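Local structure of beta-N-acetylhexosaminidase (Mycobacterium smegmatis, 4YYF) at residues A64-G69 with A325-V330; S80-G85 with S111-L116. The protein probably catalyses the hydrolysis of terminal non-reducing N-acetyl-D-hexosamine residues from N-acetyl-beta-D-hexosaminides, as a member of glycoside hydrolase family 3. The protein carries 1 engineered substitution. One frame throughout, in Å; residues are numbered along the deposited sequence.

Contact 1: A64-G69 with A325-V330; sequences ADHHVG and AEVPAV
His66 lays its imidazole across Val327 and Pro328. His66 CB lies 3.8 Å from Val327 CG1, and His66 CG is equally far from Val327 CG1. This methyl so bridges the root of the side chain and the start of the ring. Further out, ND1 and CD2 are almost equally far from it. Val327 CG1 therefore sits over the face, 4.2 Å from the centroid of the His66 ring and 28° off the ring normal. This is a CH-pi contact. Beyond this methyl, the tip of the ring meets the proline. His66 CE1 is 3.8 Å from Pro328 CB, and His66 NE2 is 4.1 Å from Pro328 CD. Pro328 CD lies on the face that Val327 CG1 also touches. The imidazole thus rests on two aliphatic groups, while His66 as a whole stays partly exposed.

Val327 places CG1 here by turning it anti to its own backbone N (chi1 166°). That methyl also touches Val68, with 3.9 Å between Val68 CG1 and Val327 CG1. The two valines are buried and form the inner part of the contact. His67, the first residue past the helix, has positive phi; the chain turns there, and Val68 also points toward 325-330.

Val51 of strand 49-52 and Val62 of helix 56-66 touch both valines. Trp321 of strand 319-321 packs on Val327. Strands 49-52 and 319-321 pair in parallel. The end of helix 56-66 packs against the first part of helix 327-340, where the first and last beta-alpha units of the barrel come together.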
loop_
_atom_site.group_PDB
_atom_site.type_symbol
_atom_site.label_atom_id
_atom_site.label_comp_id
_atom_site.label_asym_id
_atom_site.label_seq_id
_atom_site.Cartn_x
_atom_site.Cartn_y
_atom_site.Cartn_z
ATOM N N ALA A 64 -9.895 -13.086 -13.674
ATOM C CA ALA A 64 -10.156 -13.538 -15.042
ATOM C C ALA A 64 -10.997 -12.554 -15.851
ATOM O O ALA A 64 -10.794 -12.389 -17.063
ATOM C CB ALA A 64 -10.819 -14.926 -15.039
ATOM N N ASP A 65 -11.956 -11.895 -15.206
ATOM C CA ASP A 65 -12.894 -11.075 -15.973
ATOM C C ASP A 65 -12.366 -9.677 -16.226
ATOM O O ASP A 65 -12.698 -9.057 -17.234
ATOM C CB ASP A 65 -14.260 -10.974 -15.268
ATOM C CG ASP A 65 -14.959 -12.314 -15.142
ATOM O OD1 ASP A 65 -14.534 -13.272 -15.808
ATOM O OD2 ASP A 65 -15.941 -12.406 -14.369
ATOM N N HIS A 66 -11.561 -9.169 -15.303
ATOM C CA HIS A 66 -11.119 -7.787 -15.392
ATOM C C HIS A 66 -9.612 -7.602 -15.397
ATOM O O HIS A 66 -9.139 -6.508 -15.670
ATOM C CB HIS A 66 -11.757 -6.960 -14.262
ATOM C CG HIS A 66 -13.246 -7.005 -14.275
ATOM N ND1 HIS A 66 -14.000 -6.306 -15.204
ATOM C CD2 HIS A 66 -14.139 -7.680 -13.511
ATOM C CE1 HIS A 66 -15.277 -6.550 -15.007
ATOM N NE2 HIS A 66 -15.395 -7.381 -13.982
ATOM N N HIS A 67 -8.856 -8.652 -15.091
ATOM C CA HIS A 67 -7.383 -8.564 -15.140
ATOM C C HIS A 67 -6.820 -7.512 -14.190
ATOM O O HIS A 67 -5.825 -6.839 -14.512
ATOM C CB HIS A 67 -6.901 -8.269 -16.553
ATOM C CG HIS A 67 -7.403 -9.243 -17.565
ATOM N ND1 HIS A 67 -7.217 -10.604 -17.439
ATOM C CD2 HIS A 67 -8.096 -9.065 -18.716
ATOM C CE1 HIS A 67 -7.771 -11.219 -18.469
ATOM N NE2 HIS A 67 -8.315 -10.308 -19.256
ATOM N N VAL A 68 -7.439 -7.379 -13.021
ATOM C CA VAL A 68 -6.899 -6.483 -11.993
ATOM C C VAL A 68 -5.490 -6.928 -11.605
ATOM O O VAL A 68 -5.186 -8.138 -11.548
ATOM C CB VAL A 68 -7.804 -6.376 -10.740
ATOM C CG1 VAL A 68 -9.127 -5.695 -11.075
ATOM C CG2 VAL A 68 -8.040 -7.754 -10.097
ATOM N N GLY A 69 -4.614 -5.956 -11.365
ATOM C CA GLY A 69 -3.217 -6.264 -11.111
ATOM C C GLY A 69 -3.001 -6.897 -9.751
ATOM O O GLY A 69 -2.056 -7.665 -9.549
ATOM N N ALA A 325 -16.721 -5.310 -6.328
ATOM C CA ALA A 325 -17.964 -4.948 -7.034
ATOM C C ALA A 325 -17.808 -3.732 -7.947
ATOM O O ALA A 325 -18.430 -3.650 -9.003
ATOM C CB ALA A 325 -19.101 -4.695 -6.049
ATOM N N GLU A 326 -16.983 -2.779 -7.533
ATOM C CA GLU A 326 -16.911 -1.500 -8.235
ATOM C C GLU A 326 -15.979 -1.524 -9.445
ATOM O O GLU A 326 -15.899 -0.546 -10.189
ATOM C CB GLU A 326 -16.464 -0.397 -7.269
ATOM C CG GLU A 326 -17.411 -0.158 -6.098
ATOM C CD GLU A 326 -17.233 -1.151 -4.954
ATOM O OE1 GLU A 326 -16.321 -2.013 -5.019
ATOM O OE2 GLU A 326 -18.018 -1.070 -3.983
ATOM N N VAL A 327 -15.273 -2.634 -9.641
ATOM C CA VAL A 327 -14.206 -2.666 -10.643
ATOM C C VAL A 327 -14.662 -2.272 -12.065
ATOM O O VAL A 327 -14.037 -1.429 -12.698
ATOM C CB VAL A 327 -13.470 -4.021 -10.659
ATOM C CG1 VAL A 327 -12.614 -4.145 -11.913
ATOM C CG2 VAL A 327 -12.609 -4.176 -9.387
ATOM N N PRO A 328 -15.759 -2.862 -12.561
ATOM C CA PRO A 328 -16.118 -2.431 -13.926
ATOM C C PRO A 328 -16.535 -0.955 -14.031
ATOM O O PRO A 328 -16.236 -0.330 -15.045
ATOM C CB PRO A 328 -17.283 -3.360 -14.311
ATOM C CG PRO A 328 -17.751 -3.994 -13.036
ATOM C CD PRO A 328 -16.586 -3.986 -12.088
ATOM N N ALA A 329 -17.196 -0.411 -13.013
ATOM C CA ALA A 329 -17.561 1.011 -13.018
ATOM C C ALA A 329 -16.321 1.897 -12.927
ATOM O O ALA A 329 -16.250 2.977 -13.537
ATOM C CB ALA A 329 -18.508 1.318 -11.879
ATOM N N VAL A 330 -15.347 1.450 -12.146
ATOM C CA VAL A 330 -14.098 2.189 -12.013
ATOM C C VAL A 330 -13.344 2.220 -13.342
ATOM O O VAL A 330 -12.913 3.276 -13.798
ATOM C CB VAL A 330 -13.214 1.616 -10.876
ATOM C CG1 VAL A 330 -11.792 2.175 -10.959
ATOM C CG2 VAL A 330 -13.835 1.940 -9.521
#

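Contact 2: S80-G85 with S111-L116; sequences SMLTDG and SRLASL
No ring, amide or charged plane takes part where Leu82 and Thr83 meet Leu113 and Leu116. The contact is made by methyl groups alone.

Leu82 is the shared member. Leu82 CD1 lies 3.8 Å from Leu113 CD2 and 4.2 Å from Leu116 CD1. One methyl thus touches both leucines of the other segment. The Leu82 and Leu113 side chains cross at about a right angle. Leu113 does not start out pointing at the other segment, but its end bends closer, and CD2 does the touching. Leu82 and Leu113 are both buried.

Thr83 and Leu116 meet tip to tip nearer the surface, with Thr83 CG2 4.0 Å from Leu116 CD2. The threonine has its CG2 opposite its carbonyl carbon and its OG1 between the two backbone branches (chi1 59°). The methyl therefore goes to the leucine.

Both backbones are locally folded. Thr83 N bonds Ser80 O at 3.1 Å. A type I turn runs from Ser111 to Ala114, and Leu113 holds the N-cap position of the short helix 114-117. Glu105 steadies this turn with both carboxylate oxygens, OE1 to Ser111 OG and OE2 to Leu113 N. Leu149 touches both Thr83 and Leu116, while Met146 of helix 132-148 packs on Leu113.

Segment 80-85 lies in the loop between strand 70-73 and helix 86-93 of a beta-alpha barrel. Segment 111-116 starts at the end of strand 110-111, the second strand of the hairpin with 100-107, and runs into helix 114-117. The arrangement is plain apolar packing of neighbouring connections on the barrel's outer part.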
loop_
_atom_site.group_PDB
_atom_site.type_symbol
_atom_site.label_atom_id
_atom_site.label_comp_id
_atom_site.label_asym_id
_atom_site.label_seq_id
_atom_site.Cartn_x
_atom_site.Cartn_y
_atom_site.Cartn_z
ATOM N N SER A 80 -9.141 -19.924 3.505
ATOM C CA SER A 80 -8.916 -21.274 2.992
ATOM C C SER A 80 -8.307 -21.244 1.591
ATOM O O SER A 80 -7.610 -22.176 1.204
ATOM C CB SER A 80 -10.202 -22.103 3.017
ATOM O OG SER A 80 -11.171 -21.508 2.189
HETATM N N MSE A 81 -8.546 -20.173 0.834
HETATM C CA MSE A 81 -7.963 -20.065 -0.509
HETATM C C MSE A 81 -6.430 -20.061 -0.495
HETATM O O MSE A 81 -5.793 -20.349 -1.513
HETATM C CB MSE A 81 -8.480 -18.815 -1.231
HETATM C CG MSE A 81 -8.120 -17.495 -0.526
HETATM SE SE MSE A 81 -8.810 -15.926 -1.499
HETATM C CE MSE A 81 -7.739 -16.126 -3.084
ATOM N N LEU A 82 -5.829 -19.734 0.647
ATOM C CA LEU A 82 -4.363 -19.704 0.742
ATOM C C LEU A 82 -3.751 -21.077 0.971
ATOM O O LEU A 82 -2.545 -21.265 0.761
ATOM C CB LEU A 82 -3.904 -18.786 1.877
ATOM C CG LEU A 82 -4.448 -17.377 1.831
ATOM C CD1 LEU A 82 -3.972 -16.610 3.053
ATOM C CD2 LEU A 82 -4.000 -16.710 0.539
ATOM N N THR A 83 -4.559 -22.027 1.431
ATOM C CA THR A 83 -4.037 -23.356 1.738
ATOM C C THR A 83 -4.645 -24.475 0.904
ATOM O O THR A 83 -4.191 -25.619 0.994
ATOM C CB THR A 83 -4.193 -23.724 3.239
ATOM O OG1 THR A 83 -5.576 -23.685 3.605
ATOM C CG2 THR A 83 -3.412 -22.757 4.120
ATOM N N ASP A 84 -5.676 -24.178 0.110
ATOM C CA ASP A 84 -6.365 -25.267 -0.602
ATOM C C ASP A 84 -6.002 -25.338 -2.085
ATOM O O ASP A 84 -6.584 -26.112 -2.835
ATOM C CB ASP A 84 -7.894 -25.219 -0.417
ATOM C CG ASP A 84 -8.539 -23.998 -1.075
ATOM O OD1 ASP A 84 -7.871 -23.297 -1.877
ATOM O OD2 ASP A 84 -9.734 -23.732 -0.788
ATOM N N GLY A 85 -5.040 -24.527 -2.501
ATOM C CA GLY A 85 -4.577 -24.546 -3.883
ATOM C C GLY A 85 -5.263 -23.535 -4.780
ATOM O O GLY A 85 -4.850 -23.331 -5.925
ATOM N N SER A 111 -2.821 -8.248 12.055
ATOM C CA SER A 111 -2.110 -9.467 11.706
ATOM C C SER A 111 -3.098 -10.436 11.065
ATOM O O SER A 111 -3.479 -11.443 11.665
ATOM C CB SER A 111 -1.495 -10.061 12.971
ATOM O OG SER A 111 -0.581 -11.100 12.680
ATOM N N ARG A 112 -3.514 -10.126 9.839
ATOM C CA ARG A 112 -4.591 -10.883 9.195
ATOM C C ARG A 112 -4.227 -12.351 8.933
ATOM O O ARG A 112 -5.108 -13.181 8.762
ATOM C CB ARG A 112 -5.022 -10.194 7.893
ATOM C CG ARG A 112 -5.401 -8.710 8.055
ATOM C CD ARG A 112 -6.324 -8.458 9.249
ATOM N NE ARG A 112 -6.780 -7.063 9.316
ATOM C CZ ARG A 112 -6.899 -6.356 10.437
ATOM N NH1 ARG A 112 -6.595 -6.898 11.606
ATOM N NH2 ARG A 112 -7.324 -5.101 10.390
ATOM N N LEU A 113 -2.934 -12.676 8.932
ATOM C CA LEU A 113 -2.513 -14.064 8.704
ATOM C C LEU A 113 -2.130 -14.836 9.979
ATOM O O LEU A 113 -1.657 -15.982 9.906
ATOM C CB LEU A 113 -1.367 -14.104 7.694
ATOM C CG LEU A 113 -1.661 -13.466 6.329
ATOM C CD1 LEU A 113 -0.419 -13.555 5.433
ATOM C CD2 LEU A 113 -2.862 -14.146 5.667
ATOM N N ALA A 114 -2.358 -14.234 11.141
ATOM C CA ALA A 114 -1.927 -14.834 12.420
ATOM C C ALA A 114 -2.402 -16.267 12.656
ATOM O O ALA A 114 -1.703 -17.057 13.293
ATOM C CB ALA A 114 -2.314 -13.950 13.603
ATOM N N SER A 115 -3.590 -16.601 12.164
ATOM C CA SER A 115 -4.141 -17.939 12.387
ATOM C C SER A 115 -3.305 -18.995 11.666
ATOM O O SER A 115 -3.291 -20.171 12.055
ATOM C CB SER A 115 -5.600 -18.006 11.923
ATOM O OG SER A 115 -5.686 -17.696 10.546
ATOM N N LEU A 116 -2.592 -18.564 10.625
ATOM C CA LEU A 116 -1.778 -19.471 9.812
ATOM C C LEU A 116 -0.282 -19.339 10.070
ATOM O O LEU A 116 0.464 -20.304 9.944
ATOM C CB LEU A 116 -2.054 -19.240 8.317
ATOM C CG LEU A 116 -3.446 -19.620 7.806
ATOM C CD1 LEU A 116 -3.669 -19.044 6.407
ATOM C CD2 LEU A 116 -3.625 -21.123 7.774
#

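Contact 2 is nested within the loop that contact 1 closes along the chain. Their centres are 24 Å apart, and the nearest atoms are about 11 Å apart, so they do not touch. Strand 70-73 links them in sequence: it follows segment 64-69 and leads into the loop that holds segment 80-85. Contact 1 joins the two ends of the barrel domain, 256 residues apart, whereas contact 2 joins connections only 26 residues apart. Both lie toward the outside, 18 and 20 Å from the centre of the chain. Neither includes Ala347 or Ser351, which bind the sodium ion.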